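Local atomic coordinates of ABC transporter, substrate binding protein (Polyamine) (Agrobacterium tumefaciens, PDB entry 4EUO), a protein that binds gamma-aminobutyric acid (GABA) as a periplasmic solute-binding protein, probably delivering it to an ABC transporter for uptake. Residues Asp14-Lys17 with Ala18-Glu22. Numbering follows the deposited sequence.
Sequences DAQK and AAWAE
Gln16 and Trp20, one helical turn apart, run side by side in the same direction, with the aliphatic CB and CG of the glutamine over the rim of one indole face. Gln16 CB sits 4.0 Å above the ring plane, displaced toward the rim, and the amide projects past the CZ3-CH2 edge, with NE2 3.6 Å from Trp20 CH2. The amide and ring planes are 46° apart, an inclined contact rather than a flat stack. Gln16 CG lies anti to its carbonyl carbon and the chain is extended at chi2, which carries the amide beyond the ring's rim. Both polar atoms of the Gln16 amide are held from outside this turn: OE1 is hydrogen-bonded to Ser7 OG and NE2 to Asp58 OD2, fixing the amide's rotation. Trp20 NE1 has a weak bond to Ala252 O, while Met256 and Phe243 also touch this side chain.

Backbone bonds from Ala18 N, Ala19 N, Trp20 N and Ala21 N reach the carbonyls four residues earlier; that from Trp20 N to Gln16 O (2.9 Å) is the most bent, at 138°. The helix widens locally here. Trp20 has an unusually extended phi of -117°, and Glu22 N stands 5.2 Å from Ala18 O. A water fills in at this point, accepting from Glu22 N at 3.0 Å and donating to Lys17 O at 2.9 Å, a carbonyl that also takes Ala21 N.

Around this turn, Ala15 packs on helix 250-260 and Ala21 on Val32. Gln16 touches Phe99 of the GABA pocket, and its side chain is about 6 Å from the bound ligand, a second-shell position. Helix 10-28 is the crossover between parallel strands 3-6 and 32-35, a beta-alpha-beta unit characteristic of periplasmic binding protein lobes.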
loop_
_atom_site.group_PDB
_atom_site.type_symbol
_atom_site.label_atom_id
_atom_site.label_comp_id
_atom_site.label_asym_id
_atom_site.label_seq_id
_atom_site.Cartn_x
_atom_site.Cartn_y
_atom_site.Cartn_z
ATOM N N ASP A 14 -8.225 -1.833 10.857
ATOM C CA ASP A 14 -8.458 -2.135 12.276
ATOM C C ASP A 14 -7.205 -1.849 13.084
ATOM O O ASP A 14 -7.287 -1.342 14.201
ATOM C CB ASP A 14 -8.804 -3.616 12.440
ATOM C CG ASP A 14 -10.179 -3.987 11.951
ATOM O OD1 ASP A 14 -10.982 -3.061 11.651
ATOM O OD2 ASP A 14 -10.454 -5.197 11.834
ATOM N N ALA A 15 -6.029 -2.173 12.534
ATOM C CA ALA A 15 -4.767 -1.909 13.227
ATOM C C ALA A 15 -4.474 -0.411 13.308
ATOM O O ALA A 15 -3.950 0.067 14.328
ATOM C CB ALA A 15 -3.630 -2.628 12.508
ATOM N N GLN A 16 -4.767 0.367 12.226
ATOM C CA GLN A 16 -4.592 1.815 12.289
ATOM C C GLN A 16 -5.547 2.421 13.339
ATOM O O GLN A 16 -5.159 3.354 14.049
ATOM C CB GLN A 16 -4.805 2.454 10.926
ATOM C CG GLN A 16 -3.691 2.078 9.928
ATOM C CD GLN A 16 -4.031 2.577 8.548
ATOM O OE1 GLN A 16 -5.112 2.276 8.039
ATOM N NE2 GLN A 16 -3.110 3.306 7.907
ATOM N N LYS A 17 -6.759 1.887 13.436
ATOM C CA LYS A 17 -7.732 2.341 14.441
ATOM C C LYS A 17 -7.174 2.101 15.841
ATOM O O LYS A 17 -7.141 3.046 16.642
ATOM C CB LYS A 17 -9.046 1.601 14.249
ATOM C CG LYS A 17 -10.083 1.943 15.334
ATOM C CD LYS A 17 -11.323 1.105 15.140
ATOM C CE LYS A 17 -12.322 1.239 16.279
ATOM N NZ LYS A 17 -13.581 0.499 15.990
ATOM N N ALA A 18 -6.642 0.905 16.122
ATOM C CA ALA A 18 -6.083 0.615 17.436
ATOM C C ALA A 18 -4.887 1.501 17.741
ATOM O O ALA A 18 -4.738 1.965 18.876
ATOM C CB ALA A 18 -5.659 -0.847 17.502
ATOM N N ALA A 19 -3.999 1.723 16.754
ATOM C CA ALA A 19 -2.780 2.498 16.987
ATOM C C ALA A 19 -2.974 3.995 17.116
ATOM O O ALA A 19 -2.163 4.656 17.766
ATOM C CB ALA A 19 -1.760 2.214 15.893
ATOM N N TRP A 20 -3.997 4.568 16.441
ATOM C CA TRP A 20 -4.162 6.021 16.331
ATOM C C TRP A 20 -5.403 6.621 16.940
ATOM O O TRP A 20 -5.357 7.777 17.366
ATOM C CB TRP A 20 -4.097 6.410 14.828
ATOM C CG TRP A 20 -2.815 6.034 14.130
ATOM C CD1 TRP A 20 -1.617 5.703 14.717
ATOM C CD2 TRP A 20 -2.595 5.977 12.710
ATOM N NE1 TRP A 20 -0.674 5.428 13.751
ATOM C CE2 TRP A 20 -1.244 5.612 12.506
ATOM C CE3 TRP A 20 -3.413 6.196 11.581
ATOM C CZ2 TRP A 20 -0.692 5.465 11.229
ATOM C CZ3 TRP A 20 -2.853 6.077 10.323
ATOM C CH2 TRP A 20 -1.518 5.691 10.153
ATOM N N ALA A 21 -6.552 5.940 16.862
ATOM C CA ALA A 21 -7.810 6.573 17.249
ATOM C C ALA A 21 -7.954 7.043 18.660
ATOM O O ALA A 21 -8.279 8.219 18.860
ATOM C CB ALA A 21 -9.000 5.739 16.820
ATOM N N GLU A 22 -7.603 6.204 19.653
ATOM C CA GLU A 22 -7.689 6.650 21.044
ATOM C C GLU A 22 -6.658 7.684 21.387
ATOM O O GLU A 22 -6.964 8.613 22.141
ATOM C CB GLU A 22 -7.651 5.501 22.011
ATOM C CG GLU A 22 -9.024 4.878 22.124
ATOM C CD GLU A 22 -9.159 3.826 23.200
ATOM O OE1 GLU A 22 -10.191 3.838 23.905
ATOM O OE2 GLU A 22 -8.230 3.006 23.356
HETATM O O HOH W 1 -7.468 3.239 19.512
#